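Local coordinates for plantazolicin methyltransferase BamL (Bacillus amyloliquefaciens subsp. plantarum, PDB 5DLY), which probably transfers methyl groups from S-adenosylmethionine to the amino-terminal amine of the desmethyl precursor of the azole-containing antibiotic plantazolicin, at residues S29-E34 and R176-Y181; I43-F48 and Q75-R80. All coordinates share one frame; numbering follows the deposited sequence.

How the contacts relate
Both contacts use the long helix 23-56. Its earlier turns, at 29-34, meet helix 176-187 in contact 1, and its later turns, at 43-48, meet helix 72-80 in contact 2. The centres lie about 24 Å apart and the nearest atoms about 10 Å, so the two do not touch; both segments of contact 2 fall between those of contact 1 in sequence. Contact 1 lines the pocket of the substrate analogue 5D7, and its Asp33 side chain comes to about 4 Å from the bound S-adenosyl-L-homocysteine (SAH). Contact 2 stands further back: the side chain of Ile45 is about 8 Å from the bound SAH and about 13 Å from 5D7.

Contact 1: residues S29-E34 and R176-Y181; sequences SFRYDE and REEEAY. With 5D7 (prop-2-en-1-yl 2-[(1S)-1-amino-4-carbamimidamidobutyl]-1,3-thiazole-4-carboxylate), chain B.
Tyr181 reaches across to helix 23-56 and is held there on several sides. Its CG lies anti to the backbone N (chi1 167°), which sends the ring over Ser29: CA of Ser29 sits above one face of the ring, 4.0 Å from its centroid in a CH-pi contact, while Ser29 CB comes to 3.4 Å from Tyr181 CE1. The edge of the same ring points at the face of Tyr32 in an offset edge-to-face pair, with centroids 5.8 Å apart and planes at 65°. At the far end the hydroxyl OH of Tyr181 donates a hydrogen bond of 2.7 Å to Asp33 OD1, met on the syn side and close to the carboxylate plane.

Glu178 approaches Tyr32 differently, its carboxylate carbon lying in the ring plane at the edge and its OE1 3.8 Å from Tyr32 CD2, with the two planes nearly perpendicular. OE1 is also engaged by Arg35 in a salt bridge and by the backbone N of Gln174, whereas a water joins OE2 to NH1 of Arg31. The hydroxyls of Tyr32 and Thr172 are hydrogen-bonded to each other.

The thiazole of 5D7 rests against this cluster: its S5 is 3.0 Å from Tyr181 OH, and its C1 is 3.6 Å from Tyr32 CE1. Two helices crossing at 82° thus supply Tyr32, Asp33 and Tyr181 as one wall of the substrate pocket, a helical flank added to the Rossmann-like core of an S-adenosylmethionine-dependent methyltransferase.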
ATOM      1  N   SER A  29      17.667   1.220  -0.561  1.00 14.36           N
ATOM      2  CA  SER A  29      16.226   1.025  -0.710  1.00 14.33           C
ATOM      3  C   SER A  29      15.562   2.129  -1.542  1.00 14.67           C
ATOM      4  O   SER A  29      14.736   1.833  -2.409  1.00 14.70           O
ATOM      5  CB  SER A  29      15.549   0.861   0.653  1.00 14.23           C
ATOM      6  OG  SER A  29      15.705   2.010   1.458  1.00 13.88           O
ATOM      7  N   PHE A  30      15.948   3.389  -1.322  1.00 15.08           N
ATOM      8  CA  PHE A  30      15.399   4.496  -2.113  1.00 16.53           C
ATOM      9  C   PHE A  30      15.693   4.331  -3.602  1.00 16.38           C
ATOM     10  O   PHE A  30      14.794   4.446  -4.431  1.00 16.72           O
ATOM     11  CB  PHE A  30      15.915   5.854  -1.616  1.00 17.16           C
ATOM     12  CG  PHE A  30      15.280   7.035  -2.305  1.00 18.25           C
ATOM     13  CD1 PHE A  30      13.994   7.455  -1.961  1.00 18.46           C
ATOM     14  CD2 PHE A  30      15.965   7.729  -3.303  1.00 18.50           C
ATOM     15  CE1 PHE A  30      13.410   8.540  -2.595  1.00 18.63           C
ATOM     16  CE2 PHE A  30      15.382   8.818  -3.940  1.00 19.15           C
ATOM     17  CZ  PHE A  30      14.107   9.228  -3.582  1.00 19.04           C
ATOM     18  N   ARG A  31      16.954   4.053  -3.932  1.00 16.78           N
ATOM     19  CA  ARG A  31      17.368   3.859  -5.320  1.00 17.15           C
ATOM     20  C   ARG A  31      16.588   2.732  -5.994  1.00 15.91           C
ATOM     21  O   ARG A  31      16.063   2.909  -7.094  1.00 16.01           O
ATOM     22  CB  ARG A  31      18.871   3.581  -5.390  1.00 18.74           C
ATOM     23  CG  ARG A  31      19.453   3.677  -6.790  1.00 21.01           C
ATOM     24  CD  ARG A  31      20.888   3.179  -6.836  1.00 22.30           C
ATOM     25  NE  ARG A  31      21.820   4.051  -6.124  1.00 23.99           N
ATOM     26  CZ  ARG A  31      22.407   3.755  -4.965  1.00 23.78           C
ATOM     27  NH1 ARG A  31      22.179   2.593  -4.358  1.00 24.54           N
ATOM     28  NH2 ARG A  31      23.242   4.622  -4.413  1.00 24.30           N
ATOM     29  N   TYR A  32      16.522   1.574  -5.336  1.00 15.14           N
ATOM     30  CA  TYR A  32      15.773   0.448  -5.879  1.00 14.76           C
ATOM     31  C   TYR A  32      14.294   0.823  -6.054  1.00 14.51           C
ATOM     32  O   TYR A  32      13.712   0.611  -7.128  1.00 14.52           O
ATOM     33  CB  TYR A  32      15.896  -0.817  -5.006  1.00 14.41           C
ATOM     34  CG  TYR A  32      15.084  -1.957  -5.582  1.00 14.19           C
ATOM     35  CD1 TYR A  32      13.725  -2.088  -5.282  1.00 13.96           C
ATOM     36  CD2 TYR A  32      15.655  -2.870  -6.470  1.00 14.00           C
ATOM     37  CE1 TYR A  32      12.967  -3.099  -5.837  1.00 14.00           C
ATOM     38  CE2 TYR A  32      14.902  -3.899  -7.028  1.00 14.14           C
ATOM     39  CZ  TYR A  32      13.552  -4.005  -6.709  1.00 14.26           C
ATOM     40  OH  TYR A  32      12.762  -5.006  -7.238  1.00 14.91           O
ATOM     41  N   ASP A  33      13.700   1.375  -4.998  1.00 14.74           N
ATOM     42  CA  ASP A  33      12.254   1.642  -4.983  1.00 14.82           C
ATOM     43  C   ASP A  33      11.848   2.639  -6.056  1.00 15.29           C
ATOM     44  O   ASP A  33      10.834   2.451  -6.734  1.00 15.03           O
ATOM     45  CB  ASP A  33      11.799   2.138  -3.607  1.00 14.14           C
ATOM     46  CG  ASP A  33      11.885   1.066  -2.528  1.00 13.68           C
ATOM     47  OD1 ASP A  33      12.203  -0.106  -2.842  1.00 13.63           O
ATOM     48  OD2 ASP A  33      11.636   1.418  -1.356  1.00 13.91           O
ATOM     49  N   GLU A  34      12.645   3.690  -6.225  1.00 16.45           N
ATOM     50  CA  GLU A  34      12.369   4.676  -7.265  1.00 17.53           C
ATOM     51  C   GLU A  34      12.475   4.089  -8.670  1.00 17.77           C
ATOM     52  O   GLU A  34      11.653   4.392  -9.534  1.00 18.21           O
ATOM     53  CB  GLU A  34      13.297   5.885  -7.117  1.00 19.13           C
ATOM     54  CG  GLU A  34      12.960   6.755  -5.923  1.00 20.83           C
ATOM     55  CD  GLU A  34      11.686   7.546  -6.119  1.00 22.78           C
ATOM     56  OE1 GLU A  34      10.684   7.235  -5.440  1.00 23.41           O
ATOM     57  OE2 GLU A  34      11.688   8.470  -6.962  1.00 24.07           O
ATOM     58  N   ARG A 176      24.891  -6.409  -5.078  1.00 17.90           N
ATOM     59  CA  ARG A 176      24.825  -7.295  -3.924  1.00 18.35           C
ATOM     60  C   ARG A 176      24.015  -6.659  -2.791  1.00 17.60           C
ATOM     61  O   ARG A 176      23.305  -7.362  -2.072  1.00 16.93           O
ATOM     62  CB  ARG A 176      26.237  -7.667  -3.454  1.00 20.30           C
ATOM     63  CG  ARG A 176      26.317  -8.696  -2.338  1.00 23.99           C
ATOM     64  CD  ARG A 176      27.661  -8.630  -1.622  1.00 26.85           C
ATOM     65  NE  ARG A 176      27.800  -7.431  -0.791  1.00 30.10           N
ATOM     66  CZ  ARG A 176      28.173  -6.232  -1.240  1.00 31.70           C
ATOM     67  NH1 ARG A 176      28.443  -6.045  -2.529  1.00 33.22           N
ATOM     68  NH2 ARG A 176      28.265  -5.209  -0.405  1.00 32.26           N
ATOM     69  N   GLU A 177      24.100  -5.333  -2.658  1.00 17.73           N
ATOM     70  CA  GLU A 177      23.318  -4.606  -1.652  1.00 17.65           C
ATOM     71  C   GLU A 177      21.811  -4.694  -1.946  1.00 16.39           C
ATOM     72  O   GLU A 177      21.019  -4.985  -1.044  1.00 15.66           O
ATOM     73  CB  GLU A 177      23.772  -3.145  -1.537  1.00 19.25           C
ATOM     74  CG  GLU A 177      25.179  -2.959  -0.981  1.00 21.29           C
ATOM     75  CD  GLU A 177      26.267  -3.008  -2.045  1.00 22.72           C
ATOM     76  OE1 GLU A 177      25.964  -3.208  -3.243  1.00 23.29           O
ATOM     77  OE2 GLU A 177      27.450  -2.843  -1.678  1.00 25.06           O
ATOM     78  N   GLU A 178      21.422  -4.465  -3.199  1.00 15.56           N
ATOM     79  CA  GLU A 178      20.012  -4.641  -3.608  1.00 14.83           C
ATOM     80  C   GLU A 178      19.511  -6.073  -3.419  1.00 14.62           C
ATOM     81  O   GLU A 178      18.364  -6.295  -3.018  1.00 13.82           O
ATOM     82  CB  GLU A 178      19.787  -4.179  -5.051  1.00 15.02           C
ATOM     83  CG  GLU A 178      19.826  -2.668  -5.202  1.00 15.61           C
ATOM     84  CD  GLU A 178      19.545  -2.181  -6.615  1.00 15.62           C
ATOM     85  OE1 GLU A 178      19.281  -3.001  -7.526  1.00 16.07           O
ATOM     86  OE2 GLU A 178      19.589  -0.954  -6.820  1.00 16.38           O
ATOM     87  N   GLU A 179      20.367  -7.050  -3.711  1.00 14.58           N
ATOM     88  CA  GLU A 179      20.021  -8.448  -3.475  1.00 14.74           C
ATOM     89  C   GLU A 179      19.734  -8.716  -1.991  1.00 14.48           C
ATOM     90  O   GLU A 179      18.734  -9.342  -1.657  1.00 13.84           O
ATOM     91  CB  GLU A 179      21.133  -9.373  -3.993  1.00 16.10           C
ATOM     92  CG  GLU A 179      20.899 -10.847  -3.708  1.00 18.18           C
ATOM     93  CD  GLU A 179      22.040 -11.720  -4.189  1.00 18.90           C
ATOM     94  OE1 GLU A 179      23.120 -11.686  -3.567  1.00 20.08           O
ATOM     95  OE2 GLU A 179      21.849 -12.452  -5.181  1.00 20.31           O
ATOM     96  N   ALA A 180      20.619  -8.230  -1.119  1.00 13.97           N
ATOM     97  CA  ALA A 180      20.454  -8.347   0.331  1.00 13.74           C
ATOM     98  C   ALA A 180      19.175  -7.664   0.806  1.00 13.26           C
ATOM     99  O   ALA A 180      18.423  -8.222   1.600  1.00 13.48           O
ATOM    100  CB  ALA A 180      21.668  -7.769   1.048  1.00 14.49           C
ATOM    101  N   TYR A 181      18.947  -6.460   0.288  1.00 13.01           N
ATOM    102  CA  TYR A 181      17.726  -5.696   0.539  1.00 12.61           C
ATOM    103  C   TYR A 181      16.479  -6.501   0.193  1.00 12.54           C
ATOM    104  O   TYR A 181      15.601  -6.687   1.035  1.00 12.70           O
ATOM    105  CB  TYR A 181      17.791  -4.392  -0.260  1.00 12.01           C
ATOM    106  CG  TYR A 181      16.498  -3.623  -0.361  1.00 11.20           C
ATOM    107  CD1 TYR A 181      15.857  -3.144   0.784  1.00 11.08           C
ATOM    108  CD2 TYR A 181      15.939  -3.347  -1.604  1.00 11.25           C
ATOM    109  CE1 TYR A 181      14.675  -2.425   0.688  1.00 10.65           C
ATOM    110  CE2 TYR A 181      14.746  -2.638  -1.714  1.00 10.98           C
ATOM    111  CZ  TYR A 181      14.129  -2.179  -0.562  1.00 10.96           C
ATOM    112  OH  TYR A 181      12.960  -1.460  -0.655  1.00 10.92           O
TER
HETATM  113  O9  5D7 B 300       7.296  -3.573  -4.908  1.00 16.75           O
HETATM  114  C6  5D7 B 300       8.430  -4.013  -4.794  1.00 16.40           C
HETATM  115  O7  5D7 B 300       8.994  -4.882  -5.797  1.00 18.14           O
HETATM  116  C8  5D7 B 300       8.218  -5.370  -6.894  1.00 20.46           C
HETATM  117  C2  5D7 B 300       9.287  -3.652  -3.640  1.00 14.60           C
HETATM  118  N3  5D7 B 300       8.938  -2.680  -2.755  1.00 13.79           N
HETATM  119  C4  5D7 B 300       9.821  -2.462  -1.769  1.00 13.23           C
HETATM  120  S5  5D7 B 300      11.175  -3.524  -1.986  1.00 13.61           S
HETATM  121  C1  5D7 B 300      10.526  -4.265  -3.403  1.00 14.40           C
HETATM  122  CA  5D7 B 300       9.792  -1.499  -0.648  1.00 12.82           C
HETATM  123  N   5D7 B 300       8.677  -0.590  -0.877  1.00 13.74           N
HETATM  124  CB  5D7 B 300       9.654  -2.201   0.710  1.00 12.17           C
HETATM  125  CG  5D7 B 300       8.647  -3.355   0.770  1.00 11.60           C
HETATM  126  CD  5D7 B 300       8.080  -3.449   2.178  1.00 11.40           C
HETATM  127  NE  5D7 B 300       7.230  -4.629   2.272  1.00 11.25           N
HETATM  128  CZ  5D7 B 300       7.577  -5.882   2.573  1.00 10.96           C
HETATM  129  NH2 5D7 B 300       6.699  -6.787   2.604  1.00 11.00           N
HETATM  130  NH1 5D7 B 300       8.784  -6.170   2.855  1.00 10.97           N
HETATM  131  C3  5D7 B 300       9.081  -6.301  -7.707  1.00 22.92           C
HETATM  132  C5  5D7 B 300       8.952  -6.378  -9.017  1.00 24.55           C
HETATM  133  O   HOH W   1      20.175   0.618  -4.763  1.00 21.90           O

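Contact 2: residues I43-F48 and Q75-R80; sequences ISIETF and QYLNSR
Apolar contact between Ile45 and Tyr76 forms the middle of this helix pair. The two side chains run alongside each other, pointing in opposite senses, and Ile45 lays both branches against the near side of the ring: CD1 is 3.6 Å from Tyr76 CD1, and CG2 spans Tyr76 CD1 and CE1 at 3.7 Å from each. Because the CG2 methyl stands anti to the backbone N while CG1 lies beside it (chi1 -64°), the two branches can spread along the ring. CG2 also meets Leu77 CD2 at 3.7 Å, and the outer end of the Phe48 ring, at CZ, makes a looser contact with the same Leu77 methyl. Phe48 packs edge-to-face with Phe128 of strand 124-130.

The polar part is a single hydrogen bond across the helices, from Tyr76 OH to Glu46 OE2 at 2.7 Å. It uses the anti lone pair of that oxygen, which lies in the ring plane at the edge of Tyr76, and the carboxylate is turned 63° from the ring. A bend at chi2 brings the end of Glu46 to the tyrosine although its first bond does not face helix 72-80.

Within segment 75-80, Arg80 folds back over Tyr76. Its guanidinium covers the ring face opposite Ile45, Arg80 CZ 3.4 Å above the plane and offset toward the rim, and NE makes a weak hydrogen bond to Tyr76 O. Arg80 NH1 remains 4.8 Å from Glu46 OE2, too far for a salt bridge, though the opposite charges may attract weakly.

With axes at 52°, helix 23-56 packs against helix 72-80, which follows the first strand, 62-66; Ile45 and Phe48 also rest on strand 124-130, laying helix 23-56 on the sheet, as in class I S-adenosylmethionine-dependent methyltransferases.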
ATOM      1  N   ILE A  43      -0.690   3.189 -10.963  1.00 12.43           N
ATOM      2  CA  ILE A  43      -1.638   2.097 -11.189  1.00 11.30           C
ATOM      3  C   ILE A  43      -2.400   1.728  -9.914  1.00 10.65           C
ATOM      4  O   ILE A  43      -3.630   1.607  -9.926  1.00 10.29           O
ATOM      5  CB  ILE A  43      -0.959   0.890 -11.848  1.00 11.72           C
ATOM      6  CG1 ILE A  43      -0.524   1.291 -13.252  1.00 12.29           C
ATOM      7  CG2 ILE A  43      -1.889  -0.320 -11.887  1.00 11.37           C
ATOM      8  CD1 ILE A  43       0.491   0.355 -13.856  1.00 12.97           C
ATOM      9  N   SER A  44      -1.681   1.595  -8.803  1.00  9.80           N
ATOM     10  CA  SER A  44      -2.332   1.317  -7.531  1.00  9.88           C
ATOM     11  C   SER A  44      -3.283   2.426  -7.097  1.00  9.53           C
ATOM     12  O   SER A  44      -4.377   2.136  -6.618  1.00  9.61           O
ATOM     13  CB  SER A  44      -1.296   1.055  -6.451  1.00  9.51           C
ATOM     14  OG  SER A  44      -0.547  -0.100  -6.771  1.00  9.97           O
ATOM     15  N   ILE A  45      -2.867   3.682  -7.280  1.00  9.67           N
ATOM     16  CA  ILE A  45      -3.714   4.829  -6.919  1.00  9.83           C
ATOM     17  C   ILE A  45      -4.980   4.864  -7.782  1.00 10.28           C
ATOM     18  O   ILE A  45      -6.092   4.977  -7.263  1.00 10.66           O
ATOM     19  CB  ILE A  45      -2.954   6.171  -7.035  1.00  9.85           C
ATOM     20  CG1 ILE A  45      -1.791   6.228  -6.029  1.00  9.61           C
ATOM     21  CG2 ILE A  45      -3.920   7.343  -6.865  1.00  9.90           C
ATOM     22  CD1 ILE A  45      -0.766   7.315  -6.324  1.00  9.60           C
ATOM     23  N   GLU A  46      -4.815   4.740  -9.099  1.00 10.78           N
ATOM     24  CA  GLU A  46      -5.985   4.779  -9.973  1.00 11.50           C
ATOM     25  C   GLU A  46      -6.909   3.585  -9.753  1.00 11.24           C
ATOM     26  O   GLU A  46      -8.117   3.672 -10.010  1.00 11.62           O
ATOM     27  CB  GLU A  46      -5.587   4.913 -11.451  1.00 12.21           C
ATOM     28  CG  GLU A  46      -4.873   6.219 -11.804  1.00 13.88           C
ATOM     29  CD  GLU A  46      -5.685   7.484 -11.525  1.00 14.77           C
ATOM     30  OE1 GLU A  46      -6.919   7.413 -11.379  1.00 15.50           O
ATOM     31  OE2 GLU A  46      -5.077   8.573 -11.447  1.00 16.46           O
ATOM     32  N   THR A  47      -6.355   2.481  -9.249  1.00 10.54           N
ATOM     33  CA  THR A  47      -7.156   1.310  -8.924  1.00 10.46           C
ATOM     34  C   THR A  47      -8.080   1.663  -7.770  1.00 10.50           C
ATOM     35  O   THR A  47      -9.276   1.417  -7.863  1.00 11.08           O
ATOM     36  CB  THR A  47      -6.285   0.082  -8.602  1.00 10.04           C
ATOM     37  OG1 THR A  47      -5.556  -0.296  -9.771  1.00 10.17           O
ATOM     38  CG2 THR A  47      -7.134  -1.114  -8.159  1.00 10.39           C
ATOM     39  N   PHE A  48      -7.559   2.280  -6.705  1.00 10.49           N
ATOM     40  CA  PHE A  48      -8.465   2.606  -5.605  1.00 10.89           C
ATOM     41  C   PHE A  48      -9.450   3.722  -5.948  1.00 11.05           C
ATOM     42  O   PHE A  48     -10.586   3.699  -5.484  1.00 11.49           O
ATOM     43  CB  PHE A  48      -7.780   2.755  -4.225  1.00 10.60           C
ATOM     44  CG  PHE A  48      -6.961   4.017  -4.029  1.00 10.76           C
ATOM     45  CD1 PHE A  48      -7.556   5.281  -4.002  1.00 10.86           C
ATOM     46  CD2 PHE A  48      -5.602   3.919  -3.750  1.00 10.52           C
ATOM     47  CE1 PHE A  48      -6.787   6.420  -3.758  1.00 10.37           C
ATOM     48  CE2 PHE A  48      -4.833   5.049  -3.500  1.00 10.61           C
ATOM     49  CZ  PHE A  48      -5.427   6.301  -3.514  1.00 10.56           C
ATOM     50  N   GLN A  75       1.646  13.667  -3.577  1.00 15.26           N
ATOM     51  CA  GLN A  75       1.885  14.568  -4.705  1.00 16.52           C
ATOM     52  C   GLN A  75       1.019  14.210  -5.922  1.00 16.66           C
ATOM     53  O   GLN A  75       0.407  15.094  -6.539  1.00 16.39           O
ATOM     54  CB  GLN A  75       3.367  14.604  -5.075  1.00 18.10           C
ATOM     55  CG  GLN A  75       3.658  15.537  -6.239  1.00 20.47           C
ATOM     56  CD  GLN A  75       4.832  16.442  -5.978  1.00 22.39           C
ATOM     57  OE1 GLN A  75       5.975  16.000  -5.945  1.00 23.74           O
ATOM     58  NE2 GLN A  75       4.553  17.727  -5.786  1.00 23.53           N
ATOM     59  N   TYR A  76       0.972  12.918  -6.254  1.00 15.81           N
ATOM     60  CA  TYR A  76       0.155  12.421  -7.358  1.00 15.93           C
ATOM     61  C   TYR A  76      -1.306  12.803  -7.166  1.00 16.45           C
ATOM     62  O   TYR A  76      -1.948  13.294  -8.099  1.00 16.83           O
ATOM     63  CB  TYR A  76       0.280  10.897  -7.468  1.00 15.61           C
ATOM     64  CG  TYR A  76      -0.458  10.292  -8.645  1.00 16.00           C
ATOM     65  CD1 TYR A  76      -1.794   9.914  -8.542  1.00 16.16           C
ATOM     66  CD2 TYR A  76       0.193  10.079  -9.854  1.00 16.71           C
ATOM     67  CE1 TYR A  76      -2.471   9.348  -9.616  1.00 16.72           C
ATOM     68  CE2 TYR A  76      -0.476   9.521 -10.937  1.00 17.26           C
ATOM     69  CZ  TYR A  76      -1.802   9.157 -10.814  1.00 17.01           C
ATOM     70  OH  TYR A  76      -2.453   8.598 -11.894  1.00 18.33           O
ATOM     71  N   LEU A  77      -1.825  12.583  -5.960  1.00 16.59           N
ATOM     72  CA  LEU A  77      -3.218  12.890  -5.637  1.00 17.61           C
ATOM     73  C   LEU A  77      -3.500  14.388  -5.706  1.00 19.03           C
ATOM     74  O   LEU A  77      -4.559  14.797  -6.185  1.00 19.46           O
ATOM     75  CB  LEU A  77      -3.599  12.327  -4.265  1.00 16.73           C
ATOM     76  CG  LEU A  77      -3.746  10.801  -4.239  1.00 16.24           C
ATOM     77  CD1 LEU A  77      -3.732  10.280  -2.812  1.00 16.23           C
ATOM     78  CD2 LEU A  77      -5.020  10.378  -4.962  1.00 16.12           C
ATOM     79  N   ASN A  78      -2.539  15.187  -5.237  1.00 20.54           N
ATOM     80  CA  ASN A  78      -2.605  16.653  -5.299  1.00 23.15           C
ATOM     81  C   ASN A  78      -2.721  17.187  -6.729  1.00 24.88           C
ATOM     82  O   ASN A  78      -3.341  18.230  -6.965  1.00 25.66           O
ATOM     83  CB  ASN A  78      -1.383  17.263  -4.605  1.00 22.84           C
ATOM     84  CG  ASN A  78      -1.363  18.780  -4.677  1.00 23.79           C
ATOM     85  OD1 ASN A  78      -2.168  19.449  -4.036  1.00 24.61           O
ATOM     86  ND2 ASN A  78      -0.440  19.323  -5.456  1.00 24.86           N
ATOM     87  N   SER A  79      -2.127  16.467  -7.677  1.00 26.65           N
ATOM     88  CA  SER A  79      -2.185  16.845  -9.090  1.00 28.56           C
ATOM     89  C   SER A  79      -3.483  16.405  -9.769  1.00 29.30           C
ATOM     90  O   SER A  79      -3.834  16.921 -10.837  1.00 31.06           O
ATOM     91  CB  SER A  79      -0.979  16.280  -9.843  1.00 29.54           C
ATOM     92  OG  SER A  79       0.226  16.805  -9.318  1.00 31.95           O
ATOM     93  N   ARG A  80      -4.186  15.455  -9.154  1.00 29.49           N
ATOM     94  CA  ARG A  80      -5.435  14.924  -9.713  1.00 30.10           C
ATOM     95  C   ARG A  80      -6.650  15.599  -9.094  1.00 29.35           C
ATOM     96  O   ARG A  80      -7.664  15.800  -9.766  1.00 28.29           O
ATOM     97  CB  ARG A  80      -5.537  13.399  -9.530  1.00 31.81           C
ATOM     98  CG  ARG A  80      -4.300  12.607  -9.937  1.00 34.64           C
ATOM     99  CD  ARG A  80      -3.714  13.087 -11.256  1.00 36.16           C
ATOM    100  NE  ARG A  80      -2.260  13.221 -11.182  1.00 38.21           N
ATOM    101  CZ  ARG A  80      -1.399  12.574 -11.962  1.00 38.49           C
ATOM    102  NH1 ARG A  80      -1.835  11.740 -12.899  1.00 39.06           N
ATOM    103  NH2 ARG A  80      -0.096  12.769 -11.812  1.00 39.38           N
TER